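Type 2A phosphatase-associated protein 42 (Saccharomyces cerevisiae, PDB 2V0P) inhibits the PP2A-type phosphatase SIT4 and takes part in negative regulation of TOR signalling in response to the nitrogen source; this chain is its helical N-terminal domain. Local coordinates at residues A74-L79 and F111-T116; M99-L104 and F224-L229; T178-L183 and Y204-H209. One frame throughout, in Å; residues are numbered along the deposited sequence.

Contact 1: A74-L79 and F111-T116; sequences AVDYYL and FINFLT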
loop_
_atom_site.group_PDB
_atom_site.type_symbol
_atom_site.label_atom_id
_atom_site.label_comp_id
_atom_site.label_asym_id
_atom_site.label_seq_id
_atom_site.Cartn_x
_atom_site.Cartn_y
_atom_site.Cartn_z
ATOM N N ALA A 74 3.542 6.664 -29.087
ATOM C CA ALA A 74 3.769 6.984 -27.605
ATOM C C ALA A 74 3.081 8.245 -26.994
ATOM O O ALA A 74 3.288 8.566 -25.796
ATOM C CB ALA A 74 5.153 6.992 -27.290
ATOM N N VAL A 75 2.282 8.942 -27.771
ATOM C CA VAL A 75 1.610 10.121 -27.260
ATOM C C VAL A 75 0.782 9.772 -25.975
ATOM O O VAL A 75 0.910 10.422 -25.028
ATOM C CB VAL A 75 0.732 10.864 -28.259
ATOM C CG1 VAL A 75 1.473 11.178 -29.563
ATOM C CG2 VAL A 75 -0.543 10.190 -28.525
ATOM N N ASP A 76 0.004 8.711 -25.973
ATOM C CA ASP A 76 -0.717 8.356 -24.765
ATOM C C ASP A 76 0.198 7.965 -23.598
ATOM O O ASP A 76 -0.187 8.201 -22.433
ATOM C CB ASP A 76 -1.702 7.270 -25.043
ATOM C CG ASP A 76 -2.766 7.699 -26.001
ATOM O OD1 ASP A 76 -3.353 8.765 -25.755
ATOM O OD2 ASP A 76 -2.993 6.960 -26.989
ATOM N N TYR A 77 1.380 7.368 -23.881
ATOM C CA TYR A 77 2.304 7.051 -22.856
ATOM C C TYR A 77 2.731 8.357 -22.135
ATOM O O TYR A 77 2.724 8.418 -20.907
ATOM C CB TYR A 77 3.526 6.301 -23.357
ATOM C CG TYR A 77 4.674 6.111 -22.402
ATOM C CD1 TYR A 77 4.611 5.187 -21.296
ATOM C CD2 TYR A 77 5.862 6.805 -22.581
ATOM C CE1 TYR A 77 5.697 5.031 -20.458
ATOM C CE2 TYR A 77 6.908 6.606 -21.747
ATOM C CZ TYR A 77 6.783 5.690 -20.660
ATOM O OH TYR A 77 7.812 5.519 -19.859
ATOM N N TYR A 78 3.081 9.374 -22.928
ATOM C CA TYR A 78 3.593 10.579 -22.402
ATOM C C TYR A 78 2.441 11.351 -21.629
ATOM O O TYR A 78 2.710 11.994 -20.666
ATOM C CB TYR A 78 4.240 11.414 -23.536
ATOM C CG TYR A 78 5.670 11.003 -23.759
ATOM C CD1 TYR A 78 6.033 10.240 -24.830
ATOM C CD2 TYR A 78 6.642 11.322 -22.822
ATOM C CE1 TYR A 78 7.311 9.858 -25.014
ATOM C CE2 TYR A 78 7.944 10.915 -22.979
ATOM C CZ TYR A 78 8.266 10.185 -24.090
ATOM O OH TYR A 78 9.559 9.788 -24.288
ATOM N N LEU A 79 1.217 11.268 -22.100
ATOM C CA LEU A 79 0.085 11.834 -21.415
ATOM C C LEU A 79 -0.056 11.124 -20.043
ATOM O O LEU A 79 -0.226 11.775 -19.048
ATOM C CB LEU A 79 -1.193 11.757 -22.244
ATOM C CG LEU A 79 -1.477 12.725 -23.442
ATOM C CD1 LEU A 79 -2.733 12.313 -24.029
ATOM C CD2 LEU A 79 -1.558 14.160 -23.054
ATOM N N PHE A 111 -2.499 5.535 -20.022
ATOM C CA PHE A 111 -1.597 4.370 -20.060
ATOM C C PHE A 111 -2.280 3.200 -20.741
ATOM O O PHE A 111 -1.661 2.526 -21.526
ATOM C CB PHE A 111 -1.096 4.013 -18.636
ATOM C CG PHE A 111 0.045 4.859 -18.158
ATOM C CD1 PHE A 111 1.215 4.959 -18.900
ATOM C CD2 PHE A 111 -0.012 5.493 -16.913
ATOM C CE1 PHE A 111 2.271 5.731 -18.487
ATOM C CE2 PHE A 111 1.034 6.273 -16.488
ATOM C CZ PHE A 111 2.214 6.402 -17.288
ATOM N N ILE A 112 -3.558 2.972 -20.454
ATOM C CA ILE A 112 -4.295 1.872 -21.061
ATOM C C ILE A 112 -4.610 2.066 -22.584
ATOM O O ILE A 112 -4.479 1.153 -23.392
ATOM C CB ILE A 112 -5.512 1.464 -20.187
ATOM C CG1 ILE A 112 -4.984 0.993 -18.792
ATOM C CG2 ILE A 112 -6.319 0.392 -20.849
ATOM C CD1 ILE A 112 -6.058 0.544 -17.840
ATOM N N ASN A 113 -4.983 3.288 -22.933
ATOM C CA ASN A 113 -5.034 3.748 -24.322
ATOM C C ASN A 113 -3.752 3.383 -25.088
ATOM O O ASN A 113 -3.842 2.766 -26.093
ATOM C CB ASN A 113 -5.277 5.269 -24.336
ATOM C CG ASN A 113 -6.672 5.630 -23.941
ATOM O OD1 ASN A 113 -7.499 4.772 -23.812
ATOM N ND2 ASN A 113 -6.957 6.937 -23.785
ATOM N N PHE A 114 -2.583 3.713 -24.541
ATOM C CA PHE A 114 -1.303 3.430 -25.113
ATOM C C PHE A 114 -1.132 1.899 -25.388
ATOM O O PHE A 114 -0.817 1.562 -26.444
ATOM C CB PHE A 114 -0.201 3.978 -24.246
ATOM C CG PHE A 114 1.198 3.574 -24.654
ATOM C CD1 PHE A 114 1.714 3.890 -25.937
ATOM C CD2 PHE A 114 2.025 2.922 -23.755
ATOM C CE1 PHE A 114 2.987 3.516 -26.307
ATOM C CE2 PHE A 114 3.378 2.571 -24.132
ATOM C CZ PHE A 114 3.834 2.862 -25.437
ATOM N N LEU A 115 -1.383 1.028 -24.409
ATOM C CA LEU A 115 -1.232 -0.404 -24.575
ATOM C C LEU A 115 -2.238 -0.940 -25.554
ATOM O O LEU A 115 -1.939 -1.815 -26.356
ATOM C CB LEU A 115 -1.340 -1.161 -23.197
ATOM C CG LEU A 115 -0.367 -0.711 -22.118
ATOM C CD1 LEU A 115 -0.616 -1.472 -20.773
ATOM C CD2 LEU A 115 1.103 -0.776 -22.458
ATOM N N THR A 116 -3.446 -0.440 -25.494
ATOM C CA THR A 116 -4.435 -0.893 -26.354
ATOM C C THR A 116 -4.014 -0.572 -27.839
ATOM O O THR A 116 -4.186 -1.398 -28.733
ATOM C CB THR A 116 -5.696 -0.248 -26.011
ATOM O OG1 THR A 116 -6.125 -0.761 -24.732
ATOM C CG2 THR A 116 -6.754 -0.506 -27.065
HETATM O O HOH W 1 -4.861 9.117 -23.716
#
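This is a buried, mainly aromatic contact between two consecutive antiparallel helices, 75-83 and 93-120, near the centre of the domain. The short axes approach to 7.6 Å and cross at -161°. Phe114 and Tyr77 have the largest shares. Tyr77 CB sits over the middle of the Phe114 ring, 3.6 Å from its centroid, in a CH-pi contact. Phe114 has CG anti to the backbone N (chi1 172°), which carries its ring beside Tyr77; the two side chains point the same way, ring planes 43° apart. Ala74 CA adds to the packing at Phe114 CE1. Asp76 CB meets Phe114 CB at 3.7 Å. Phe111 presents its ring edge to Tyr77 CD1, which is 3.7 Å from Phe111 CE1. With an alanine at Phe114, Tyr77 CB would probably lose the ring face it rests on and a gap would open beside Ala74. At the polar side, one water donates to Asp76 OD1 at 2.6 Å and accepts from Asn113 ND2 at 3.0 Å. Tyr77 OH reaches Asp214 on helix 199-231. The chemistry is therefore split: aromatic groups fill the interior, while a water bridges the two helices at one side, where Asp76 is also salt-bridged to Lys46 and Asn113 OD1 bonds Arg138.

Contact 2: M99-L104 and F224-L229; sequences MKLIYL and FECEML. With ZN (zinc ion), chain D.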
loop_
_atom_site.group_PDB
_atom_site.type_symbol
_atom_site.label_atom_id
_atom_site.label_comp_id
_atom_site.label_asym_id
_atom_site.label_seq_id
_atom_site.Cartn_x
_atom_site.Cartn_y
_atom_site.Cartn_z
HETATM N N MSE A 99 -9.423 15.806 -6.647
HETATM C CA MSE A 99 -8.732 16.094 -7.926
HETATM C C MSE A 99 -7.548 15.132 -8.156
HETATM O O MSE A 99 -7.381 14.596 -9.230
HETATM C CB MSE A 99 -8.258 17.542 -7.967
HETATM C CG MSE A 99 -9.179 18.517 -8.663
HETATM SE SE MSE A 99 -9.808 17.931 -10.441
HETATM C CE MSE A 99 -8.319 17.185 -11.300
ATOM N N LYS A 100 -6.739 14.885 -7.134
ATOM C CA LYS A 100 -5.641 13.933 -7.279
ATOM C C LYS A 100 -6.101 12.580 -7.798
ATOM O O LYS A 100 -5.441 12.012 -8.632
ATOM C CB LYS A 100 -4.793 13.793 -5.998
ATOM C CG LYS A 100 -3.518 12.961 -6.232
ATOM C CD LYS A 100 -2.441 13.758 -6.948
ATOM C CE LYS A 100 -1.264 12.855 -7.270
ATOM N NZ LYS A 100 -0.521 13.389 -8.459
ATOM N N LEU A 101 -7.246 12.118 -7.345
ATOM C CA LEU A 101 -7.779 10.823 -7.724
ATOM C C LEU A 101 -8.181 10.859 -9.168
ATOM O O LEU A 101 -7.938 9.911 -9.920
ATOM C CB LEU A 101 -8.983 10.458 -6.864
ATOM C CG LEU A 101 -8.811 10.377 -5.321
ATOM C CD1 LEU A 101 -10.008 9.814 -4.769
ATOM C CD2 LEU A 101 -7.604 9.584 -4.963
ATOM N N ILE A 102 -8.784 11.987 -9.565
ATOM C CA ILE A 102 -9.095 12.206 -10.969
ATOM C C ILE A 102 -7.832 12.148 -11.878
ATOM O O ILE A 102 -7.845 11.411 -12.807
ATOM C CB ILE A 102 -9.854 13.503 -11.177
ATOM C CG1 ILE A 102 -11.279 13.299 -10.757
ATOM C CG2 ILE A 102 -9.787 13.914 -12.717
ATOM C CD1 ILE A 102 -12.023 14.599 -10.462
ATOM N N TYR A 103 -6.784 12.904 -11.582
ATOM C CA TYR A 103 -5.515 12.779 -12.221
ATOM C C TYR A 103 -4.990 11.331 -12.334
ATOM O O TYR A 103 -4.583 10.911 -13.434
ATOM C CB TYR A 103 -4.453 13.692 -11.589
ATOM C CG TYR A 103 -4.823 15.172 -11.689
ATOM C CD1 TYR A 103 -5.481 15.693 -12.807
ATOM C CD2 TYR A 103 -4.572 16.030 -10.624
ATOM C CE1 TYR A 103 -5.818 17.081 -12.876
ATOM C CE2 TYR A 103 -4.922 17.388 -10.687
ATOM C CZ TYR A 103 -5.543 17.896 -11.775
ATOM O OH TYR A 103 -5.872 19.256 -11.758
ATOM N N LEU A 104 -5.072 10.560 -11.248
ATOM C CA LEU A 104 -4.496 9.219 -11.277
ATOM C C LEU A 104 -5.321 8.331 -12.164
ATOM O O LEU A 104 -4.752 7.496 -12.816
ATOM C CB LEU A 104 -4.289 8.584 -9.872
ATOM C CG LEU A 104 -3.312 9.344 -8.996
ATOM C CD1 LEU A 104 -3.364 8.866 -7.517
ATOM C CD2 LEU A 104 -1.925 9.410 -9.534
ATOM N N PHE A 224 -2.358 1.748 -6.866
ATOM C CA PHE A 224 -2.085 1.635 -5.429
ATOM C C PHE A 224 -2.170 2.980 -4.736
ATOM O O PHE A 224 -2.844 3.105 -3.705
ATOM C CB PHE A 224 -0.712 1.089 -5.211
ATOM C CG PHE A 224 -0.478 0.732 -3.779
ATOM C CD1 PHE A 224 -1.134 -0.346 -3.231
ATOM C CD2 PHE A 224 0.337 1.512 -2.976
ATOM C CE1 PHE A 224 -0.918 -0.708 -1.873
ATOM C CE2 PHE A 224 0.536 1.167 -1.613
ATOM C CZ PHE A 224 -0.075 0.059 -1.098
ATOM N N GLU A 225 -1.484 3.982 -5.308
ATOM C CA GLU A 225 -1.496 5.339 -4.815
ATOM C C GLU A 225 -2.915 5.851 -4.772
ATOM O O GLU A 225 -3.344 6.366 -3.717
ATOM C CB GLU A 225 -0.607 6.243 -5.651
ATOM C CG GLU A 225 -0.238 7.594 -5.025
ATOM C CD GLU A 225 0.579 8.436 -5.995
ATOM O OE1 GLU A 225 1.508 7.885 -6.626
ATOM O OE2 GLU A 225 0.300 9.651 -6.142
ATOM N N CYS A 226 -3.681 5.649 -5.850
ATOM C CA CYS A 226 -5.085 6.056 -5.837
ATOM C C CYS A 226 -5.944 5.429 -4.709
ATOM O O CYS A 226 -6.687 6.105 -3.994
ATOM C CB CYS A 226 -5.731 5.747 -7.156
ATOM S SG CYS A 226 -7.343 6.509 -7.271
ATOM N N GLU A 227 -5.865 4.119 -4.591
ATOM C CA GLU A 227 -6.570 3.432 -3.547
ATOM C C GLU A 227 -6.171 3.936 -2.144
ATOM O O GLU A 227 -7.032 4.122 -1.279
ATOM C CB GLU A 227 -6.343 1.956 -3.678
ATOM C CG GLU A 227 -7.028 1.337 -4.872
ATOM C CD GLU A 227 -6.661 -0.136 -5.055
ATOM O OE1 GLU A 227 -6.661 -0.899 -4.057
ATOM O OE2 GLU A 227 -6.369 -0.522 -6.209
HETATM N N MSE A 228 -4.895 4.219 -1.938
HETATM C CA MSE A 228 -4.425 4.679 -0.638
HETATM C C MSE A 228 -4.972 6.063 -0.293
HETATM O O MSE A 228 -5.505 6.231 0.775
HETATM C CB MSE A 228 -2.892 4.621 -0.521
HETATM C CG MSE A 228 -2.365 3.246 -0.721
HETATM SE SE MSE A 228 -2.718 2.137 0.858
HETATM C CE MSE A 228 -4.273 1.067 0.317
ATOM N N LEU A 229 -4.849 7.016 -1.222
ATOM C CA LEU A 229 -5.342 8.402 -1.031
ATOM C C LEU A 229 -6.835 8.495 -0.974
ATOM O O LEU A 229 -7.377 9.383 -0.274
ATOM C CB LEU A 229 -4.799 9.317 -2.124
ATOM C CG LEU A 229 -3.296 9.557 -2.255
ATOM C CD1 LEU A 229 -3.016 10.105 -3.696
ATOM C CD2 LEU A 229 -2.834 10.514 -1.286
HETATM ZN ZN ZN D . -8.067 5.418 -9.139
HETATM O O HOH W 2 1.306 11.068 -8.328
#
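The flat group that touches across this interface is the carboxylate of Glu225. Its OE2 faces the other helix, with Lys100 CE 3.7 Å away and Leu104 CD1 at 4.0 Å. The Phe224 ring takes no part across the helices. Met228 CG, a selenomethionine atom, covers one face of that ring toward the rim, and Leu161 of the second subunit also packs on Phe224. Lys100 and Glu225 do not form a salt bridge. A water lies between them, accepting from Lys100 NZ at 3.0 Å and within hydrogen-bonding distance of Glu225 OE2 at 2.8 Å. Lys100 NZ is held further by the carbonyls of Ser84 and Arg86, and Glu225 OE1 by Gln221. Next to this water, three leucines and Cys226 pack together. Leu104 CD1 rests against the backbone of Cys226, 3.6 Å from its N, and also meets Leu229 CD1. Leu101 CD2 touches Cys226 O at 3.7 Å and packs on Leu229 CB. With SG anti to the backbone N (chi1 -169°), Cys226 binds a zinc ion through its sulfur at 2.3 Å. The short axes stay 9.6 Å apart and cross at -160°. This is side-chain packing of antiparallel helices distant in sequence, 93-120 and 199-231, within the tetratricopeptide repeat-like, all-helical fold of the domain.

Contact 3: T178-L183 and Y204-H209; sequences TKLHCL and YLMRLH. With ZN (zinc ion), chain C.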
loop_
_atom_site.group_PDB
_atom_site.type_symbol
_atom_site.label_atom_id
_atom_site.label_comp_id
_atom_site.label_asym_id
_atom_site.label_seq_id
_atom_site.Cartn_x
_atom_site.Cartn_y
_atom_site.Cartn_z
ATOM N N THR A 178 18.229 -2.634 -21.647
ATOM C CA THR A 178 19.579 -2.815 -22.130
ATOM C C THR A 178 19.613 -2.823 -23.653
ATOM O O THR A 178 20.476 -2.193 -24.226
ATOM C CB THR A 178 20.233 -4.105 -21.571
ATOM O OG1 THR A 178 20.132 -4.088 -20.146
ATOM C CG2 THR A 178 21.689 -4.190 -21.945
ATOM N N LYS A 179 18.689 -3.524 -24.297
ATOM C CA LYS A 179 18.615 -3.509 -25.757
ATOM C C LYS A 179 18.389 -2.078 -26.286
ATOM O O LYS A 179 19.061 -1.641 -27.226
ATOM C CB LYS A 179 17.561 -4.481 -26.286
ATOM C CG LYS A 179 18.015 -5.928 -26.289
ATOM C CD LYS A 179 16.830 -6.914 -26.283
ATOM C CE LYS A 179 16.131 -7.011 -27.645
ATOM N NZ LYS A 179 15.045 -8.052 -27.672
ATOM N N LEU A 180 17.499 -1.344 -25.644
ATOM C CA LEU A 180 17.264 0.077 -25.981
ATOM C C LEU A 180 18.505 0.948 -25.780
ATOM O O LEU A 180 18.878 1.762 -26.628
ATOM C CB LEU A 180 16.086 0.606 -25.172
ATOM C CG LEU A 180 15.755 2.101 -25.280
ATOM C CD1 LEU A 180 15.611 2.509 -26.735
ATOM C CD2 LEU A 180 14.531 2.397 -24.542
ATOM N N HIS A 181 19.165 0.746 -24.650
ATOM C CA HIS A 181 20.402 1.423 -24.338
ATOM C C HIS A 181 21.464 1.189 -25.426
ATOM O O HIS A 181 21.994 2.160 -25.969
ATOM C CB HIS A 181 20.882 0.959 -22.945
ATOM C CG HIS A 181 21.984 1.783 -22.361
ATOM N ND1 HIS A 181 22.053 3.152 -22.503
ATOM C CD2 HIS A 181 23.054 1.430 -21.614
ATOM C CE1 HIS A 181 23.128 3.604 -21.885
ATOM N NE2 HIS A 181 23.746 2.581 -21.329
ATOM N N CYS A 182 21.778 -0.066 -25.757
ATOM C CA CYS A 182 22.848 -0.331 -26.757
ATOM C C CYS A 182 22.458 0.311 -28.140
ATOM O O CYS A 182 23.314 0.869 -28.821
ATOM C CB CYS A 182 23.345 -1.831 -26.786
ATOM S SG CYS A 182 25.168 -2.371 -26.139
ATOM N N LEU A 183 21.180 0.279 -28.506
ATOM C CA LEU A 183 20.648 0.969 -29.715
ATOM C C LEU A 183 20.853 2.475 -29.727
ATOM O O LEU A 183 21.466 2.995 -30.655
ATOM C CB LEU A 183 19.199 0.625 -29.976
ATOM C CG LEU A 183 18.915 -0.721 -30.625
ATOM C CD1 LEU A 183 17.458 -1.094 -30.507
ATOM C CD2 LEU A 183 19.374 -0.783 -32.063
ATOM N N TYR A 204 13.165 3.140 -32.504
ATOM C CA TYR A 204 11.860 3.620 -32.229
ATOM C C TYR A 204 10.911 2.549 -31.736
ATOM O O TYR A 204 10.158 2.792 -30.809
ATOM C CB TYR A 204 11.273 4.363 -33.440
ATOM C CG TYR A 204 12.020 5.620 -33.775
ATOM C CD1 TYR A 204 12.877 6.221 -32.854
ATOM C CD2 TYR A 204 11.826 6.252 -34.994
ATOM C CE1 TYR A 204 13.560 7.410 -33.163
ATOM C CE2 TYR A 204 12.501 7.420 -35.312
ATOM C CZ TYR A 204 13.348 8.008 -34.392
ATOM O OH TYR A 204 13.995 9.194 -34.726
ATOM N N LEU A 205 10.952 1.402 -32.358
ATOM C CA LEU A 205 10.216 0.228 -31.959
ATOM C C LEU A 205 10.659 -0.279 -30.595
ATOM O O LEU A 205 9.817 -0.661 -29.863
ATOM C CB LEU A 205 10.304 -0.891 -32.962
ATOM C CG LEU A 205 9.602 -0.545 -34.293
ATOM C CD1 LEU A 205 10.034 -1.500 -35.335
ATOM C CD2 LEU A 205 8.096 -0.557 -34.121
HETATM N N MSE A 206 11.964 -0.347 -30.349
HETATM C CA MSE A 206 12.509 -0.781 -29.046
HETATM C C MSE A 206 12.108 0.222 -27.972
HETATM O O MSE A 206 11.906 -0.131 -26.799
HETATM C CB MSE A 206 14.038 -0.938 -29.093
HETATM C CG MSE A 206 14.650 -1.643 -27.855
HETATM SE SE MSE A 206 13.977 -3.479 -27.703
HETATM C CE MSE A 206 14.804 -4.273 -29.290
ATOM N N ARG A 207 12.058 1.485 -28.350
ATOM C CA ARG A 207 11.671 2.480 -27.411
ATOM C C ARG A 207 10.184 2.218 -26.972
ATOM O O ARG A 207 9.870 2.156 -25.780
ATOM C CB ARG A 207 12.009 3.855 -27.969
ATOM C CG ARG A 207 11.582 5.020 -27.140
ATOM C CD ARG A 207 12.232 6.268 -27.700
ATOM N NE ARG A 207 13.671 6.222 -27.473
ATOM C CZ ARG A 207 14.588 6.812 -28.234
ATOM N NH1 ARG A 207 14.246 7.511 -29.318
ATOM N NH2 ARG A 207 15.867 6.689 -27.907
ATOM N N LEU A 208 9.296 1.954 -27.926
ATOM C CA LEU A 208 7.913 1.641 -27.566
ATOM C C LEU A 208 7.882 0.399 -26.649
ATOM O O LEU A 208 7.117 0.328 -25.710
ATOM C CB LEU A 208 7.045 1.424 -28.822
ATOM C CG LEU A 208 6.882 2.734 -29.585
ATOM C CD1 LEU A 208 6.131 2.420 -30.904
ATOM C CD2 LEU A 208 6.145 3.807 -28.874
ATOM N N HIS A 209 8.724 -0.576 -26.970
ATOM C CA HIS A 209 8.789 -1.806 -26.211
ATOM C C HIS A 209 9.082 -1.475 -24.722
ATOM O O HIS A 209 8.417 -1.987 -23.895
ATOM C CB HIS A 209 9.850 -2.733 -26.811
ATOM C CG HIS A 209 9.704 -4.158 -26.393
ATOM N ND1 HIS A 209 10.265 -5.203 -27.099
ATOM C CD2 HIS A 209 9.008 -4.716 -25.379
ATOM C CE1 HIS A 209 9.964 -6.338 -26.494
ATOM N NE2 HIS A 209 9.196 -6.067 -25.459
HETATM ZN ZN ZN C . 25.811 -1.769 -25.028
#
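A doubly bent selenomethionine, Met206, dominates this contact and presses its methyl end on a lysine. Met206 CE lies 3.5 Å from Lys179 CE, closer than carbons usually pack. The two side chains cross at about a right angle. Met206 sends CG anti to its backbone N (chi1 -169°), then folds at chi2 and chi3, which brings the selenium and methyl across the aliphatic part of Lys179. The selenium is 4.0 Å from Lys179 CB. Nearer its base, Met206 CG meets the backbone of the facing helix, 3.6 Å from Leu180 N. Leu183 CD1 closes on Met206 CB at 3.7 Å. Leu180 CD1 lies against Arg207, 4.0 Å from its CB. Helices 156-186 and 199-231 are consecutive and antiparallel here, with short axes 9.3 Å apart crossing at -149°. Cys182 points to a zinc ion on another side of its helix, but the modelled metal distance is too short to rely on. No hydrogen bond passes between the two segments. Cohesion between them therefore probably rests mainly on van der Waals contact, with the salt bridge from the Arg207 guanidinium to Glu184 as a polar tie just beyond.

How the contacts relate
From the N terminus, segment 74-79 opens contact 1. Segment 99-104 opens contact 2 before 111-116 closes contact 1, so these two cross along the chain; both use helix 93-120. Their centres are about 18 Å apart and they do not touch. Next come 178-183 and 204-209, which open and close contact 3, a short loop that falls within the long span of contact 2. That span ends only at 224-229, farther along helix 199-231. Contacts 2 and 3 lie on opposite sides of the chain's centre. Contacts 1 and 3 meet directly, where Ala74 CB packs on Leu208 CD2 at 3.7 Å. Contact 1 joins helices 75-83 and 93-120, contact 2 joins 93-120 to 199-231, and contact 3 joins 156-186 to 199-231.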